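PDB 4KOO: single-stranded DNA-binding protein WHY1, chloroplastic from Arabidopsis thaliana, which binds single-stranded DNA, maintaining plastid genome stability in chloroplasts by preventing illegitimate recombination, and modulating telomere length in the nucleus by inhibiting telomerase action. Local coordinates for residues Lys97-Glu100 and Gly101-Arg104; Phe151-Val154 and Leu155-Ile159. All blocks are in the same frame, centred on the assembly; numbering follows the deposited sequence.

Interaction 1 (Lys97-Glu100 and Gly101-Arg104); sequences KSDE and GKVR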
loop_
_atom_site.group_PDB
_atom_site.type_symbol
_atom_site.label_atom_id
_atom_site.label_comp_id
_atom_site.label_asym_id
_atom_site.label_seq_id
_atom_site.Cartn_x
_atom_site.Cartn_y
_atom_site.Cartn_z
ATOM N N LYS A 97 24.256 -25.925 -10.010
ATOM C CA LYS A 97 25.361 -25.632 -10.921
ATOM C C LYS A 97 26.547 -26.532 -10.559
ATOM O O LYS A 97 26.405 -27.455 -9.741
ATOM C CB LYS A 97 25.751 -24.159 -10.872
ATOM C CG LYS A 97 24.664 -23.213 -11.373
ATOM C CD LYS A 97 25.176 -21.780 -11.384
ATOM C CE LYS A 97 24.197 -20.824 -10.703
ATOM N NZ LYS A 97 24.827 -19.515 -10.372
ATOM N N SER A 98 27.706 -26.291 -11.166
ATOM C CA SER A 98 28.785 -27.260 -11.012
ATOM C C SER A 98 29.513 -27.040 -9.681
ATOM O O SER A 98 30.056 -27.986 -9.128
ATOM C CB SER A 98 29.732 -27.301 -12.240
ATOM O OG SER A 98 30.381 -26.064 -12.492
ATOM N N ASP A 99 29.477 -25.816 -9.143
ATOM C CA ASP A 99 30.019 -25.560 -7.803
ATOM C C ASP A 99 29.024 -25.784 -6.645
ATOM O O ASP A 99 29.256 -25.325 -5.531
ATOM C CB ASP A 99 30.598 -24.158 -7.705
ATOM C CG ASP A 99 31.921 -24.035 -8.421
ATOM O OD1 ASP A 99 32.634 -25.059 -8.475
ATOM O OD2 ASP A 99 32.238 -22.927 -8.909
ATOM N N GLU A 100 27.952 -26.515 -6.895
ATOM C CA GLU A 100 26.998 -26.840 -5.850
ATOM C C GLU A 100 27.706 -27.492 -4.665
ATOM O O GLU A 100 28.555 -28.350 -4.839
ATOM C CB GLU A 100 25.920 -27.767 -6.396
ATOM C CG GLU A 100 25.047 -28.391 -5.320
ATOM C CD GLU A 100 23.801 -29.050 -5.878
ATOM O OE1 GLU A 100 23.272 -29.968 -5.227
ATOM O OE2 GLU A 100 23.344 -28.638 -6.957
ATOM N N GLY A 101 27.356 -27.088 -3.453
ATOM C CA GLY A 101 27.962 -27.660 -2.265
ATOM C C GLY A 101 29.268 -27.013 -1.839
ATOM O O GLY A 101 29.775 -27.318 -0.770
ATOM N N LYS A 102 29.816 -26.106 -2.630
ATOM C CA LYS A 102 31.090 -25.484 -2.240
ATOM C C LYS A 102 30.880 -24.296 -1.312
ATOM O O LYS A 102 31.700 -24.027 -0.425
ATOM C CB LYS A 102 31.882 -25.038 -3.463
ATOM C CG LYS A 102 32.213 -26.150 -4.462
ATOM C CD LYS A 102 33.428 -26.946 -4.052
ATOM C CE LYS A 102 33.703 -28.091 -5.023
ATOM N NZ LYS A 102 33.960 -27.592 -6.399
ATOM N N VAL A 103 29.743 -23.608 -1.463
ATOM C CA VAL A 103 29.567 -22.366 -0.737
ATOM C C VAL A 103 28.241 -22.450 0.000
ATOM O O VAL A 103 27.240 -22.866 -0.576
ATOM C CB VAL A 103 29.546 -21.144 -1.718
ATOM C CG1 VAL A 103 29.349 -19.830 -0.952
ATOM C CG2 VAL A 103 30.809 -21.094 -2.585
ATOM N N ARG A 104 28.260 -22.119 1.279
ATOM C CA ARG A 104 27.044 -22.109 2.078
ATOM C C ARG A 104 26.946 -20.765 2.757
ATOM O O ARG A 104 27.913 -20.302 3.365
ATOM C CB ARG A 104 27.126 -23.150 3.143
ATOM C CG ARG A 104 25.941 -23.193 4.079
ATOM C CD ARG A 104 26.258 -24.132 5.160
ATOM N NE ARG A 104 25.128 -24.427 6.032
ATOM C CZ ARG A 104 25.048 -24.023 7.270
ATOM N NH1 ARG A 104 26.026 -23.258 7.786
ATOM N NH2 ARG A 104 23.992 -24.409 8.003
HETATM O O HOH W 1 28.277 -23.745 -3.855
#
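Asp99 and Lys102 meet across a tight surface turn in the loop that leads from strand 87-91 into strand 103-111. The backbone closes it: Lys102 N donates to Asp99 O at 3.1 Å. Glu100 and Gly101 fill the two corners of this type II beta turn. Gly101, with a positive phi of 86°, suits the second corner because it has no side chain to crowd Glu100 O. The turn follows a type I turn from Lys97 to Glu100, and the two lie in the connection between neighbouring antiparallel strands of one of the two sheets of the Whirly fold, within a predicted nuclear localization signal. Lys102 folds back over the turn, its CG 3.3 Å from Asp99 O. A bend at chi2 (-82°) and another at chi4 carry the ammonium round to the carboxylate, where a rather long salt bridge joins Asp99 OD1 to Lys102 NZ at 3.5 Å. The carbonyl of Asp99 has a second partner, a water that donates to Asp99 O and accepts from Val103 N at 2.8 Å, so the first amide of the strand is tied to the turn as well. Gly101 N is held from outside by Asp92 OD2, and Lys127 NZ donates to Lys102 O. Glu100 points its carboxylate back along the loop, OE2 accepting from the backbone N of Gly96.

Interaction 2 (Phe151-Val154 and Leu155-Ile159); sequences FNFV and LPYLI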
loop_
_atom_site.group_PDB
_atom_site.type_symbol
_atom_site.label_atom_id
_atom_site.label_comp_id
_atom_site.label_asym_id
_atom_site.label_seq_id
_atom_site.Cartn_x
_atom_site.Cartn_y
_atom_site.Cartn_z
ATOM N N PHE A 151 9.950 -3.677 2.120
ATOM C CA PHE A 151 9.757 -5.051 1.708
ATOM C C PHE A 151 8.299 -5.299 1.328
ATOM O O PHE A 151 8.012 -5.971 0.321
ATOM C CB PHE A 151 10.170 -6.017 2.824
ATOM C CG PHE A 151 11.629 -6.074 3.135
ATOM C CD1 PHE A 151 12.575 -5.348 2.447
ATOM C CD2 PHE A 151 12.050 -6.864 4.199
ATOM C CE1 PHE A 151 13.907 -5.405 2.798
ATOM C CE2 PHE A 151 13.362 -6.956 4.525
ATOM C CZ PHE A 151 14.308 -6.234 3.817
ATOM N N ASN A 152 7.368 -4.809 2.162
ATOM C CA ASN A 152 5.959 -4.936 1.842
ATOM C C ASN A 152 5.657 -4.209 0.540
ATOM O O ASN A 152 4.941 -4.727 -0.321
ATOM C CB ASN A 152 5.067 -4.401 2.956
ATOM C CG ASN A 152 4.774 -5.433 3.992
ATOM O OD1 ASN A 152 4.292 -6.517 3.674
ATOM N ND2 ASN A 152 5.075 -5.126 5.231
ATOM N N PHE A 153 6.226 -3.025 0.369
ATOM C CA PHE A 153 5.960 -2.237 -0.833
ATOM C C PHE A 153 6.433 -2.936 -2.100
ATOM O O PHE A 153 5.712 -2.968 -3.113
ATOM C CB PHE A 153 6.634 -0.874 -0.722
ATOM C CG PHE A 153 6.632 -0.109 -1.985
ATOM C CD1 PHE A 153 5.530 0.648 -2.340
ATOM C CD2 PHE A 153 7.699 -0.141 -2.841
ATOM C CE1 PHE A 153 5.534 1.380 -3.494
ATOM C CE2 PHE A 153 7.671 0.576 -4.035
ATOM C CZ PHE A 153 6.572 1.316 -4.350
ATOM N N VAL A 154 7.640 -3.526 -2.036
ATOM C CA VAL A 154 8.329 -4.020 -3.221
ATOM C C VAL A 154 7.810 -5.392 -3.694
ATOM O O VAL A 154 7.871 -5.736 -4.889
ATOM C CB VAL A 154 9.882 -4.056 -2.969
ATOM C CG1 VAL A 154 10.336 -5.285 -2.253
ATOM C CG2 VAL A 154 10.629 -3.863 -4.240
ATOM N N LEU A 155 7.241 -6.149 -2.771
ATOM C CA LEU A 155 6.798 -7.506 -3.072
ATOM C C LEU A 155 5.943 -7.597 -4.353
ATOM O O LEU A 155 6.248 -8.388 -5.235
ATOM C CB LEU A 155 6.122 -8.068 -1.829
ATOM C CG LEU A 155 6.091 -9.548 -1.459
ATOM C CD1 LEU A 155 7.335 -10.265 -1.797
ATOM C CD2 LEU A 155 5.811 -9.683 0.037
ATOM N N PRO A 156 4.877 -6.785 -4.486
ATOM C CA PRO A 156 4.124 -6.870 -5.763
ATOM C C PRO A 156 4.908 -6.461 -6.999
ATOM O O PRO A 156 4.552 -6.949 -8.078
ATOM C CB PRO A 156 2.965 -5.889 -5.577
ATOM C CG PRO A 156 2.868 -5.723 -4.076
ATOM C CD PRO A 156 4.229 -5.877 -3.520
ATOM N N TYR A 157 5.924 -5.605 -6.854
ATOM C CA TYR A 157 6.771 -5.255 -7.969
ATOM C C TYR A 157 7.605 -6.445 -8.364
ATOM O O TYR A 157 7.837 -6.651 -9.547
ATOM C CB TYR A 157 7.748 -4.126 -7.655
ATOM C CG TYR A 157 7.128 -2.761 -7.592
ATOM C CD1 TYR A 157 6.228 -2.408 -6.600
ATOM C CD2 TYR A 157 7.504 -1.794 -8.520
ATOM C CE1 TYR A 157 5.665 -1.118 -6.577
ATOM C CE2 TYR A 157 6.985 -0.535 -8.489
ATOM C CZ TYR A 157 6.066 -0.193 -7.534
ATOM O OH TYR A 157 5.579 1.107 -7.579
ATOM N N LEU A 158 8.127 -7.172 -7.383
ATOM C CA LEU A 158 9.035 -8.280 -7.682
ATOM C C LEU A 158 8.385 -9.434 -8.450
ATOM O O LEU A 158 9.093 -10.214 -9.115
ATOM C CB LEU A 158 9.688 -8.805 -6.400
ATOM C CG LEU A 158 10.544 -7.842 -5.571
ATOM C CD1 LEU A 158 11.192 -8.586 -4.426
ATOM C CD2 LEU A 158 11.586 -7.062 -6.392
ATOM N N ILE A 159 7.072 -9.563 -8.318
ATOM C CA ILE A 159 6.305 -10.581 -9.016
ATOM C C ILE A 159 5.598 -10.050 -10.261
ATOM O O ILE A 159 4.820 -10.776 -10.904
ATOM C CB ILE A 159 5.327 -11.339 -8.094
ATOM C CG1 ILE A 159 4.204 -10.430 -7.626
ATOM C CG2 ILE A 159 6.073 -12.040 -6.933
ATOM C CD1 ILE A 159 3.025 -11.173 -7.019
#
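The rings of Phe153 and Tyr157, one helical turn apart, meet obliquely, with planes at 35° and centroids 4.8 Å apart. Tyr157 CD1 lies over one face of Phe153, and Phe153 CZ comes within 3.4 Å of Tyr157 CE1; at the edge of the tyrosine ring, near its plane, is Val154 O. The tyrosine ring also stacks on His162 of its own chain, in the short helix 161-165, and packs on His162 of the second subunit. This is the C-terminal end of the alpha-helix 141-158, kinked at a proline. Phe153 has its ring anti to the backbone N (chi1 169°), whereas the tyrosine ring is anti to its carbonyl carbon (chi1 -75°), and this difference lets the two converge on one side of the helix. Pro156 has no N-H to offer Asn152 O; its CD sits 3.5 Å from that oxygen and 3.3 Å from Phe153 O, the acceptor that Tyr157 N misses as well. In the homotetramer Phe153 packs on Pro156 of the second subunit, and Pro156 on Phe153 of the third. Branched Val154 and Leu158 suit the buried side: Val154 CG2 meets Leu158 CD2 at 4.0 Å, both pack on Phe164 of the second subunit, and Leu47 and Ile75 of their own chain adjoin them. Just after the proline, the amides of Tyr157 and Leu158 both turn back to Val154 O, Tyr157 N weakly, Leu158 N straighter at 2.9 Å.

In the fold
Interaction 1 is a surface contact and interaction 2 a buried one; they lie on opposite sides of the chain's centre, with nearest atoms about 18 Å apart, and share no element. At 97-104 the work is done by polar groups: a turn bond, a bridging water and a long salt bridge shape a loop that enters a strand, and no other subunit touches it. At 151-159 aromatic and aliphatic side chains dominate, as befits a helix packed on strand 39-53 and helix 72-79 of its own chain and on two neighbouring subunits. In each, one residue with special backbone properties sets the local path: glycine lets the turn close, proline kinks the helix.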